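Local coordinates for protein fructosyl amine: oxygen oxidoreductase (Aspergillus fumigatus, PDB 3DJE) that oxidatively deglycates fructosyl amino acids as an FAD-dependent amadoriase, a fructosamine oxidase of the MSOX/MTOX flavoprotein family, at residues 18-23 / 371-376; 223-228 / 393-398; 228-233 / 398-403; 337-342 / 361-366. One frame throughout, in Å; residues are numbered along the deposited sequence.

Contact 1. Residues 18-23 / 371-376; sequences GTSTAL and PSIGNL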
# COMPACT_ATOMS: atom_id res chain seq x y z
N GLY A 18 10.26 4.54 -1.23
CA GLY A 18 11.63 4.76 -1.72
C GLY A 18 11.64 5.72 -2.90
O GLY A 18 12.46 6.65 -2.95
N THR A 19 10.72 5.52 -3.84
CA THR A 19 10.62 6.40 -5.00
C THR A 19 10.21 7.81 -4.57
O THR A 19 10.78 8.81 -5.05
CB THR A 19 9.72 5.83 -6.09
OG1 THR A 19 10.33 4.65 -6.61
CG2 THR A 19 9.52 6.82 -7.25
N SER A 20 9.23 7.90 -3.66
CA SER A 20 8.81 9.22 -3.15
C SER A 20 10.01 9.95 -2.53
O SER A 20 10.24 11.17 -2.76
CB SER A 20 7.72 9.07 -2.09
OG SER A 20 7.13 10.34 -1.87
N THR A 21 10.78 9.21 -1.74
CA THR A 21 11.96 9.76 -1.10
C THR A 21 12.99 10.23 -2.14
O THR A 21 13.54 11.34 -2.02
CB THR A 21 12.57 8.76 -0.10
OG1 THR A 21 11.58 8.42 0.88
CG2 THR A 21 13.74 9.40 0.63
N ALA A 22 13.24 9.41 -3.15
CA ALA A 22 14.18 9.77 -4.23
C ALA A 22 13.76 11.06 -4.92
O ALA A 22 14.57 11.97 -5.13
CB ALA A 22 14.29 8.63 -5.23
N LEU A 23 12.47 11.15 -5.24
CA LEU A 23 11.90 12.33 -5.89
C LEU A 23 12.08 13.57 -5.04
O LEU A 23 12.54 14.62 -5.54
CB LEU A 23 10.42 12.10 -6.20
CG LEU A 23 9.72 13.30 -6.84
CD1 LEU A 23 10.34 13.63 -8.21
CD2 LEU A 23 8.21 13.03 -6.94
N PRO A 371 2.69 11.01 -3.48
CA PRO A 371 3.13 12.38 -3.83
C PRO A 371 3.90 13.13 -2.74
O PRO A 371 4.60 14.10 -3.08
CB PRO A 371 1.81 13.10 -4.09
CG PRO A 371 0.83 12.01 -4.43
CD PRO A 371 1.22 10.88 -3.52
N SER A 372 3.77 12.71 -1.48
CA SER A 372 4.12 13.56 -0.34
C SER A 372 5.02 12.92 0.72
O SER A 372 5.74 13.63 1.44
CB SER A 372 2.84 14.02 0.35
OG SER A 372 2.02 12.91 0.69
N ILE A 373 4.94 11.60 0.86
CA ILE A 373 5.59 10.95 2.00
C ILE A 373 7.12 11.14 1.97
O ILE A 373 7.75 11.21 3.02
CB ILE A 373 5.17 9.44 2.12
CG1 ILE A 373 5.33 8.92 3.56
CG2 ILE A 373 5.96 8.57 1.11
CD1 ILE A 373 4.34 9.54 4.56
N GLY A 374 7.70 11.21 0.77
CA GLY A 374 9.13 11.49 0.63
C GLY A 374 9.57 12.75 1.37
O GLY A 374 10.68 12.81 1.92
N ASN A 375 8.71 13.77 1.40
CA ASN A 375 9.05 15.01 2.10
C ASN A 375 9.23 14.77 3.59
O ASN A 375 10.12 15.34 4.23
CB ASN A 375 7.98 16.08 1.86
CG ASN A 375 8.37 17.05 0.76
OD1 ASN A 375 9.55 17.25 0.46
ND2 ASN A 375 7.36 17.65 0.13
N LEU A 376 8.36 13.92 4.14
CA LEU A 376 8.41 13.59 5.56
C LEU A 376 9.64 12.71 5.89
O LEU A 376 10.27 12.88 6.92
CB LEU A 376 7.12 12.90 5.99
CG LEU A 376 6.98 12.60 7.48
CD1 LEU A 376 7.02 13.90 8.34
CD2 LEU A 376 5.68 11.81 7.72
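Ser20 meets the start of helix 373-382 through its hydroxyl, two residues after Gly18, the last glycine of a GxGxxG sequence of the Rossmann type, consistent with its place after strand 9-12 in an FAD-binding fold. Its OG stands opposite the backbone N across the CA-CB bond (chi1 -166°), which carries it out from helix 16-27 to the amide of Gly374. Gly374 N donates to Ser20 OG at 2.8 Å, with 145° at the hydrogen. The same OG is hydrogen-bonded to Leu370 O, and Ile373 CG2 packs against it at 3.7 Å. The carbonyl of this serine also takes part: Gly374 CA lies 3.6 Å from Ser20 O in a nearly straight CA-H...O contact, 164° at the hydrogen. At Thr21 the backbones come closest, the CA atoms of Thr21 and Gly374 being 3.7 Å apart. Thr21 OG1 turns back to Trp17 O within its own helix. All the touching residues are buried. In such a setting, a hydroxyl bonded to both Gly374 N and Leu370 O satisfies an amide in the first turn of the second helix and a carbonyl of the chain leading into it, while glycine permits backbone-to-backbone packing.

Contact 2. Residues 223-228 / 393-398; sequences QFLDFK and IKWNPD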
# COMPACT_ATOMS: atom_id res chain seq x y z
N GLN A 223 14.15 -7.81 7.15
CA GLN A 223 15.29 -8.67 6.81
C GLN A 223 16.61 -8.02 7.24
O GLN A 223 17.57 -8.70 7.59
CB GLN A 223 15.31 -8.93 5.30
CG GLN A 223 16.35 -9.96 4.89
CD GLN A 223 16.50 -10.06 3.40
OE1 GLN A 223 15.50 -10.17 2.67
NE2 GLN A 223 17.73 -10.03 2.92
N PHE A 224 16.64 -6.70 7.20
CA PHE A 224 17.89 -5.95 7.27
C PHE A 224 18.28 -5.38 8.61
O PHE A 224 19.44 -5.00 8.82
CB PHE A 224 17.84 -4.81 6.24
CG PHE A 224 17.57 -5.30 4.86
CD1 PHE A 224 18.56 -6.00 4.16
CD2 PHE A 224 16.32 -5.13 4.27
CE1 PHE A 224 18.30 -6.48 2.88
CE2 PHE A 224 16.06 -5.61 3.00
CZ PHE A 224 17.04 -6.28 2.30
N LEU A 225 17.31 -5.30 9.52
CA LEU A 225 17.44 -4.59 10.77
C LEU A 225 16.54 -5.26 11.81
O LEU A 225 15.49 -5.78 11.45
CB LEU A 225 16.95 -3.14 10.56
CG LEU A 225 17.07 -2.09 11.67
CD1 LEU A 225 18.49 -1.61 11.78
CD2 LEU A 225 16.16 -0.91 11.38
N ASP A 226 16.94 -5.20 13.07
CA ASP A 226 16.08 -5.62 14.17
C ASP A 226 15.05 -4.53 14.50
O ASP A 226 15.38 -3.53 15.14
CB ASP A 226 16.92 -5.93 15.41
CG ASP A 226 16.10 -6.50 16.57
OD1 ASP A 226 14.86 -6.66 16.45
OD2 ASP A 226 16.70 -6.79 17.62
N PHE A 227 13.81 -4.73 14.06
CA PHE A 227 12.76 -3.76 14.33
C PHE A 227 12.10 -3.90 15.70
O PHE A 227 11.11 -3.22 15.98
CB PHE A 227 11.69 -3.78 13.22
CG PHE A 227 12.10 -3.01 11.99
CD1 PHE A 227 12.83 -3.64 10.98
CD2 PHE A 227 11.78 -1.67 11.86
CE1 PHE A 227 13.21 -2.93 9.83
CE2 PHE A 227 12.15 -0.95 10.71
CZ PHE A 227 12.88 -1.57 9.71
N LYS A 228 12.61 -4.80 16.54
CA LYS A 228 12.01 -5.00 17.86
C LYS A 228 10.49 -5.27 17.79
O LYS A 228 9.70 -4.68 18.53
CB LYS A 228 12.30 -3.79 18.77
CG LYS A 228 13.76 -3.33 18.79
CD LYS A 228 14.67 -4.39 19.38
CE LYS A 228 16.11 -3.90 19.46
NZ LYS A 228 17.04 -5.02 19.79
N ILE A 393 4.87 8.85 14.71
CA ILE A 393 5.56 8.03 13.70
C ILE A 393 6.98 7.61 14.11
O ILE A 393 7.69 6.93 13.35
CB ILE A 393 5.65 8.75 12.33
CG1 ILE A 393 6.53 10.00 12.45
CG2 ILE A 393 4.23 9.04 11.81
CD1 ILE A 393 6.73 10.81 11.17
N LYS A 394 7.41 8.00 15.31
CA LYS A 394 8.78 7.72 15.76
C LYS A 394 9.06 6.24 15.98
O LYS A 394 8.14 5.44 16.11
CB LYS A 394 9.08 8.49 17.05
CG LYS A 394 8.23 8.08 18.22
CD LYS A 394 8.78 8.73 19.47
CE LYS A 394 7.87 8.53 20.65
NZ LYS A 394 8.43 9.33 21.79
N TRP A 395 10.35 5.89 16.01
CA TRP A 395 10.80 4.57 16.46
C TRP A 395 10.14 4.25 17.79
O TRP A 395 10.23 5.05 18.73
CB TRP A 395 12.33 4.57 16.59
CG TRP A 395 12.93 3.24 16.91
CD1 TRP A 395 13.28 2.77 18.16
CD2 TRP A 395 13.28 2.21 15.98
NE1 TRP A 395 13.83 1.51 18.05
CE2 TRP A 395 13.84 1.14 16.73
CE3 TRP A 395 13.17 2.08 14.58
CZ2 TRP A 395 14.28 -0.05 16.13
CZ3 TRP A 395 13.63 0.90 13.98
CH2 TRP A 395 14.17 -0.15 14.76
N ASN A 396 9.46 3.11 17.88
CA ASN A 396 8.55 2.84 18.99
C ASN A 396 8.51 1.37 19.41
O ASN A 396 7.49 0.71 19.22
CB ASN A 396 7.13 3.31 18.61
CG ASN A 396 6.25 3.64 19.83
OD1 ASN A 396 5.18 4.23 19.67
ND2 ASN A 396 6.69 3.27 21.02
N PRO A 397 9.60 0.84 19.99
CA PRO A 397 9.56 -0.57 20.38
C PRO A 397 8.52 -0.86 21.48
O PRO A 397 7.98 -1.97 21.54
CB PRO A 397 10.98 -0.84 20.90
CG PRO A 397 11.52 0.48 21.26
CD PRO A 397 10.90 1.47 20.32
N ASP A 398 8.23 0.13 22.32
CA ASP A 398 7.32 -0.08 23.45
C ASP A 398 5.88 -0.42 23.05
O ASP A 398 5.21 -1.17 23.76
CB ASP A 398 7.35 1.12 24.41
CG ASP A 398 8.70 1.27 25.11
OD1 ASP A 398 9.45 0.27 25.19
OD2 ASP A 398 9.01 2.38 25.59
O HOH W 1 9.29 -4.31 21.26
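Trp395 reaches across to the 223-228 loop with the outer rim of its six-membered ring, and the loop meets that rim from several directions. The indole is carried there by a side chain whose CG lies anti to the backbone N (chi1 -174°). Asp226 O sits at the ring edge, in the indole plane, 3.6 Å from Trp395 CH2. The phenyl ring of Phe227 approaches obliquely, its plane at 33° to the six-membered ring and the centroids 5.7 Å apart; the nearest atoms are Phe227 CD2 and Trp395 CZ3 at 3.8 Å. Leu225 comes from the direction opposite to the tryptophan, and its CD2 methyl touches Trp395 CH2 at 4.0 Å. That same methyl also lies over one face of the Phe227 ring, so leucine, phenylalanine and indole form one apolar cluster. Farther out, Lys228 CB rests on Pro397 CB at 3.9 Å. The lysine chain then bends away at chi2, and its NZ forms a salt bridge with Asp226 OD2, while Asp226 OD1 accepts from Lys228 N at 2.9 Å in an Asx turn. One water donates to both Lys228 O and Pro397 O, bridging the backbones at this more exposed end. The contact thus joins the loop between strands 212-215 and 232-242 to the connection leading from helix 387-393 into helix 397-400. Alongside, Leu358 of strand 356-360 touches both Leu225 and Trp395, and Phe227 packs on Cys360 of that strand and on Leu346 of strand 346-347.

Contact 3. Residues 228-233 / 398-403; sequences KNQLRP and DIAANR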
# COMPACT_ATOMS: atom_id res chain seq x y z
N LYS A 228 12.61 -4.80 16.54
CA LYS A 228 12.01 -5.00 17.86
C LYS A 228 10.49 -5.27 17.79
O LYS A 228 9.70 -4.68 18.53
CB LYS A 228 12.30 -3.79 18.77
CG LYS A 228 13.76 -3.33 18.79
CD LYS A 228 14.67 -4.39 19.38
CE LYS A 228 16.11 -3.90 19.46
NZ LYS A 228 17.04 -5.02 19.79
N ASN A 229 10.10 -6.15 16.86
CA ASN A 229 8.72 -6.57 16.65
C ASN A 229 7.79 -5.47 16.15
O ASN A 229 6.58 -5.64 16.15
CB ASN A 229 8.13 -7.26 17.90
CG ASN A 229 8.93 -8.49 18.31
OD1 ASN A 229 9.34 -9.30 17.46
ND2 ASN A 229 9.18 -8.62 19.61
N GLN A 230 8.36 -4.36 15.68
CA GLN A 230 7.50 -3.25 15.20
C GLN A 230 6.80 -3.53 13.87
O GLN A 230 5.77 -2.90 13.59
CB GLN A 230 8.28 -1.95 15.09
CG GLN A 230 8.60 -1.29 16.41
CD GLN A 230 9.49 -0.09 16.22
OE1 GLN A 230 9.01 1.03 16.04
NE2 GLN A 230 10.80 -0.32 16.22
N LEU A 231 7.32 -4.45 13.06
CA LEU A 231 6.72 -4.70 11.74
C LEU A 231 6.17 -6.11 11.59
O LEU A 231 6.86 -7.07 11.92
CB LEU A 231 7.72 -4.41 10.61
CG LEU A 231 8.35 -3.01 10.49
CD1 LEU A 231 9.38 -3.00 9.36
CD2 LEU A 231 7.27 -1.97 10.25
N ARG A 232 4.95 -6.24 11.07
CA ARG A 232 4.39 -7.54 10.71
C ARG A 232 4.16 -7.57 9.20
O ARG A 232 3.14 -7.04 8.72
CB ARG A 232 3.07 -7.82 11.43
CG ARG A 232 2.52 -9.23 11.13
CD ARG A 232 1.08 -9.41 11.67
NE ARG A 232 0.12 -8.58 10.94
CZ ARG A 232 -1.15 -8.42 11.30
NH1 ARG A 232 -1.62 -9.02 12.40
NH2 ARG A 232 -1.96 -7.64 10.58
N PRO A 233 5.08 -8.19 8.44
CA PRO A 233 4.82 -8.39 7.01
C PRO A 233 3.53 -9.18 6.81
O PRO A 233 3.36 -10.25 7.40
CB PRO A 233 6.04 -9.16 6.53
CG PRO A 233 7.12 -8.76 7.46
CD PRO A 233 6.42 -8.68 8.80
N ASP A 398 8.23 0.13 22.32
CA ASP A 398 7.32 -0.08 23.45
C ASP A 398 5.88 -0.42 23.05
O ASP A 398 5.21 -1.17 23.76
CB ASP A 398 7.35 1.12 24.41
CG ASP A 398 8.70 1.27 25.11
OD1 ASP A 398 9.45 0.27 25.19
OD2 ASP A 398 9.01 2.38 25.59
N ILE A 399 5.43 0.11 21.92
CA ILE A 399 4.10 -0.21 21.39
C ILE A 399 4.03 -1.63 20.83
O ILE A 399 2.95 -2.22 20.72
CB ILE A 399 3.64 0.83 20.32
CG1 ILE A 399 2.11 0.86 20.21
CG2 ILE A 399 4.28 0.54 18.94
CD1 ILE A 399 1.55 2.25 20.00
N ALA A 400 5.20 -2.17 20.48
CA ALA A 400 5.31 -3.49 19.87
C ALA A 400 5.70 -4.58 20.87
O ALA A 400 5.80 -5.75 20.51
CB ALA A 400 6.30 -3.44 18.72
N ALA A 401 5.94 -4.19 22.13
CA ALA A 401 6.22 -5.18 23.17
C ALA A 401 4.94 -5.94 23.49
O ALA A 401 3.84 -5.38 23.43
CB ALA A 401 6.79 -4.51 24.41
N ASN A 402 5.10 -7.23 23.82
CA ASN A 402 3.98 -8.15 24.04
C ASN A 402 3.08 -8.29 22.81
O ASN A 402 1.86 -8.39 22.94
CB ASN A 402 3.13 -7.73 25.24
CG ASN A 402 3.94 -7.62 26.52
OD1 ASN A 402 3.87 -6.60 27.22
ND2 ASN A 402 4.70 -8.66 26.84
N ARG A 403 3.69 -8.31 21.63
CA ARG A 403 2.91 -8.19 20.40
C ARG A 403 2.06 -9.40 20.03
O ARG A 403 2.55 -10.54 19.98
CB ARG A 403 3.78 -7.77 19.21
CG ARG A 403 2.94 -7.54 17.98
CD ARG A 403 3.56 -6.57 17.01
NE ARG A 403 2.60 -6.31 15.94
CZ ARG A 403 2.90 -5.66 14.82
NH1 ARG A 403 4.13 -5.18 14.65
NH2 ARG A 403 1.96 -5.46 13.90
O HOH W 2 6.80 -8.20 21.19
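Arg403 leaves its backbone with CG anti to N (chi1 -175°) and stays extended as far as NE, a course that lays its guanidinium beside the 229-232 backbone. Arg403 NH1 donates to Asn229 O at 2.9 Å, with 159° at the hydrogen; the oxygen lies only 7° out of the guanidinium plane. Gln230 O is also near that plane, 3.0 Å from Arg403 NH1, so two successive carbonyls face this one nitrogen. Over one face of the group lies Arg232 CB, 3.6 Å from Arg403 NH2. The Arg232 chain bends at chi3 and takes its own charged end elsewhere, to a salt bridge with Asp339 and to the carbonyls of Trp405 and Asp407.

Ala400 packs beside the backbone: its CB lies 3.4 Å from Asn229 O and 3.9 Å from Gln230 CG, at the point where the backbones approach most closely. From Ala400 a type II turn runs to Arg403. A water donates to Ala400 O at 2.7 Å and accepts from Arg403 N, bridging the ends of the turn, with a weak further bond from Asn229 ND2. Gln230 directs its amide away, to Asn396 N and Phe227 O.

Arg403 NH2 is bonded to Asp339 O, so this guanidinium ties the approach to strand 232-242 to the end of the neighbouring strand 331-339. Two arginines lie close here, and the carboxylate of Asp339, shared between Arg232 and Arg411, probably offsets part of the positive charge.

Contact 4. Residues 337-342 / 361-366; sequences CADTAN and GASGRG. With FAD (flavin-adenine dinucleotide), chain C; FSA (1-S-(carboxymethyl)-1-thio-beta-D-fructopyranose), chain D.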
# COMPACT_ATOMS: atom_id res chain seq x y z
N CYS A 337 2.57 -5.84 2.42
CA CYS A 337 2.98 -4.61 3.12
C CYS A 337 3.42 -5.03 4.52
O CYS A 337 3.69 -6.23 4.77
CB CYS A 337 1.86 -3.57 3.13
SG CYS A 337 2.37 -1.86 3.57
N ALA A 338 3.51 -4.08 5.44
CA ALA A 338 3.89 -4.41 6.81
C ALA A 338 3.21 -3.50 7.81
O ALA A 338 3.31 -2.28 7.71
CB ALA A 338 5.40 -4.38 6.99
N ASP A 339 2.54 -4.12 8.78
CA ASP A 339 1.72 -3.40 9.75
C ASP A 339 2.50 -3.15 11.03
O ASP A 339 3.13 -4.07 11.59
CB ASP A 339 0.49 -4.22 10.15
CG ASP A 339 -0.56 -4.30 9.07
OD1 ASP A 339 -0.86 -3.27 8.42
OD2 ASP A 339 -1.13 -5.39 8.94
N THR A 340 2.46 -1.91 11.51
CA THR A 340 2.89 -1.60 12.86
C THR A 340 1.77 -2.02 13.83
O THR A 340 0.66 -2.35 13.39
CB THR A 340 3.22 -0.12 13.03
OG1 THR A 340 2.06 0.65 12.68
CG2 THR A 340 4.43 0.31 12.14
N ALA A 341 2.05 -2.00 15.14
CA ALA A 341 1.09 -2.49 16.14
C ALA A 341 -0.22 -1.71 16.20
O ALA A 341 -1.23 -2.22 16.68
CB ALA A 341 1.74 -2.56 17.53
N ASN A 342 -0.19 -0.47 15.72
CA ASN A 342 -1.37 0.41 15.69
C ASN A 342 -1.64 1.00 14.30
O ASN A 342 -2.43 1.94 14.15
CB ASN A 342 -1.22 1.52 16.73
CG ASN A 342 -0.08 2.46 16.41
OD1 ASN A 342 0.71 2.22 15.49
ND2 ASN A 342 0.03 3.54 17.19
N GLY A 361 6.68 0.72 7.61
CA GLY A 361 5.44 0.48 8.34
C GLY A 361 4.24 1.18 7.73
O GLY A 361 3.39 1.71 8.43
N ALA A 362 4.14 1.15 6.40
CA ALA A 362 3.00 1.76 5.70
C ALA A 362 1.66 1.11 6.04
O ALA A 362 0.60 1.67 5.74
CB ALA A 362 3.23 1.75 4.19
N SER A 363 1.71 -0.07 6.66
CA SER A 363 0.52 -0.64 7.33
C SER A 363 -0.68 -0.84 6.38
O SER A 363 -1.86 -0.68 6.78
CB SER A 363 0.17 0.19 8.57
OG SER A 363 1.23 0.17 9.51
N GLY A 364 -0.39 -1.22 5.14
CA GLY A 364 -1.43 -1.52 4.16
C GLY A 364 -2.29 -0.34 3.81
O GLY A 364 -3.44 -0.52 3.38
N ARG A 365 -1.75 0.87 3.94
CA ARG A 365 -2.53 2.06 3.58
C ARG A 365 -1.63 3.18 3.07
O ARG A 365 -2.02 4.33 3.10
CB ARG A 365 -3.37 2.52 4.77
CG ARG A 365 -2.57 3.05 5.95
CD ARG A 365 -3.46 3.23 7.17
NE ARG A 365 -2.74 3.81 8.30
CZ ARG A 365 -2.63 5.12 8.53
NH1 ARG A 365 -3.18 6.00 7.69
NH2 ARG A 365 -1.96 5.55 9.60
N GLY A 366 -0.45 2.83 2.57
CA GLY A 366 0.54 3.84 2.26
C GLY A 366 0.60 4.34 0.82
O GLY A 366 1.36 5.28 0.54
PA FAD C . 6.69 -1.29 -1.64
O1A FAD C . 6.09 -0.33 -2.57
O2A FAD C . 6.19 -2.70 -1.64
O5B FAD C . 8.24 -1.22 -1.95
C5B FAD C . 9.19 -2.09 -1.33
C4B FAD C . 10.40 -2.17 -2.28
O4B FAD C . 11.40 -2.86 -1.51
C3B FAD C . 10.02 -3.08 -3.47
O3B FAD C . 10.14 -2.38 -4.72
C2B FAD C . 11.06 -4.21 -3.34
O2B FAD C . 11.56 -4.66 -4.64
C1B FAD C . 12.15 -3.55 -2.46
N9A FAD C . 13.05 -4.63 -1.94
C8A FAD C . 12.72 -5.85 -1.50
N7A FAD C . 13.84 -6.53 -1.19
C5A FAD C . 14.88 -5.72 -1.44
C6A FAD C . 16.27 -5.87 -1.34
N6A FAD C . 16.80 -7.03 -0.91
N1A FAD C . 17.06 -4.83 -1.69
C2A FAD C . 16.54 -3.68 -2.13
N3A FAD C . 15.22 -3.51 -2.25
C4A FAD C . 14.38 -4.52 -1.91
N1 FAD C . -2.73 1.83 -0.19
C2 FAD C . -3.54 2.93 -0.49
O2 FAD C . -3.22 4.07 -0.15
N3 FAD C . -4.73 2.72 -1.17
C4 FAD C . -5.14 1.45 -1.56
O4 FAD C . -6.21 1.31 -2.17
C4X FAD C . -4.33 0.35 -1.24
N5 FAD C . -4.72 -0.94 -1.60
C5X FAD C . -3.82 -1.99 -1.44
C6 FAD C . -4.15 -3.23 -2.00
C7 FAD C . -3.26 -4.29 -1.90
C7M FAD C . -3.68 -5.63 -2.51
C8 FAD C . -2.03 -4.12 -1.26
C8M FAD C . -1.01 -5.28 -1.22
C9 FAD C . -1.70 -2.86 -0.72
C9A FAD C . -2.59 -1.79 -0.82
N10 FAD C . -2.30 -0.52 -0.27
C10 FAD C . -3.13 0.56 -0.56
C1' FAD C . -1.12 -0.33 0.59
C2' FAD C . 0.04 0.20 -0.24
O2' FAD C . 0.10 -0.49 -1.51
C3' FAD C . 1.34 0.01 0.53
O3' FAD C . 1.15 0.47 1.89
C4' FAD C . 2.50 0.81 -0.07
O4' FAD C . 2.56 0.67 -1.49
C5' FAD C . 3.81 0.32 0.54
O5' FAD C . 4.91 1.09 0.03
P FAD C . 6.41 0.73 0.45
O1P FAD C . 6.50 0.67 1.94
O2P FAD C . 7.27 1.66 -0.32
O3P FAD C . 6.65 -0.75 -0.12
OAB FSA D . -6.22 2.99 2.15
CAL FSA D . -7.26 2.73 1.51
OAA FSA D . -8.16 3.59 1.32
CAH FSA D . -7.51 1.35 0.95
SAK FSA D . -6.27 0.19 1.43
C1 FSA D . -7.02 -1.21 0.65
C2 FSA D . -6.52 -2.52 1.27
O2 FSA D . -6.76 -3.61 0.35
C3 FSA D . -7.23 -2.82 2.59
O3 FSA D . -8.63 -3.06 2.36
C4 FSA D . -6.59 -3.98 3.35
O4 FSA D . -7.17 -4.08 4.66
C5 FSA D . -5.07 -3.79 3.50
O5 FSA D . -4.78 -2.73 4.42
C6 FSA D . -4.46 -3.50 2.14
O6 FSA D . -5.11 -2.37 1.54
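Cys337 packs its sulfur into the turn formed by residues 362-365, and this end of the contact, with the Ala338-Ser363 pair, is tightly packed. With SG anti to the backbone N (chi1 -164°), the thiol reaches Gly364 N, which donates to Cys337 SG at 3.2 Å and 158°. Ala362 CB touches the same sulfur at 3.8 Å, and Cys337 SG lies 3.1 Å from the ribityl O3' of FAD. One residue along, Ser363 N donates to Ala338 O at 2.9 Å from well above the carbonyl plane, and Gly361 CA makes a CA-H...O contact with the same oxygen. A nearly straight bond follows, Thr340 N to Ser363 OG (3.1 Å, 171°), and the serine hydroxyl in turn donates to Gly361 O.

The turn is of type I', with Ser363 and Gly364 both at positive phi, and it lies between strand 356-360 of the FAD-binding sheet and helix 373-382. It meets the end of strand 331-339 from the other sheet, joining the two sheets beside the FAD and FSA pockets. Gly364 O accepts from O5 of the bound thio-fructopyranose FSA at 2.8 Å, and Gly366 N donates to FAD O3'.

Thr340 CG2 still rests on Gly361 CA at 3.9 Å, while its hydroxyl is hydrogen-bonded to Glu344 O. Beyond Thr340 the packing thins: Ala341 and Asn342, both partly exposed, diverge from the turn, and Asn342 OD1 bonds instead to Glu344 N.

Contacts 1 and 4 are wholly buried, whereas contacts 2 and 3 are partly exposed and each includes a bridging water. Contact 1 joins two helices through one hydroxyl and close backbone packing at a glycine; contact 4, closest to the centre of the chain, joins a strand end to a turn by several bonds beside both ligands. Contacts 2 and 3 share Lys228 and helix 397-400, but an aromatic cluster dominates the former and a guanidinium bonded to a backbone carbonyl the latter. Asn396 N and Gln230 OE1, 2.8 Å apart, link them. Contacts 3 and 4 reach neighbouring strands and meet at the Arg232 NH2-Asp339 OD2 salt bridge of 2.9 Å, while Leu376 CD2 packs on Ile393 CD1 between contacts 1 and 2.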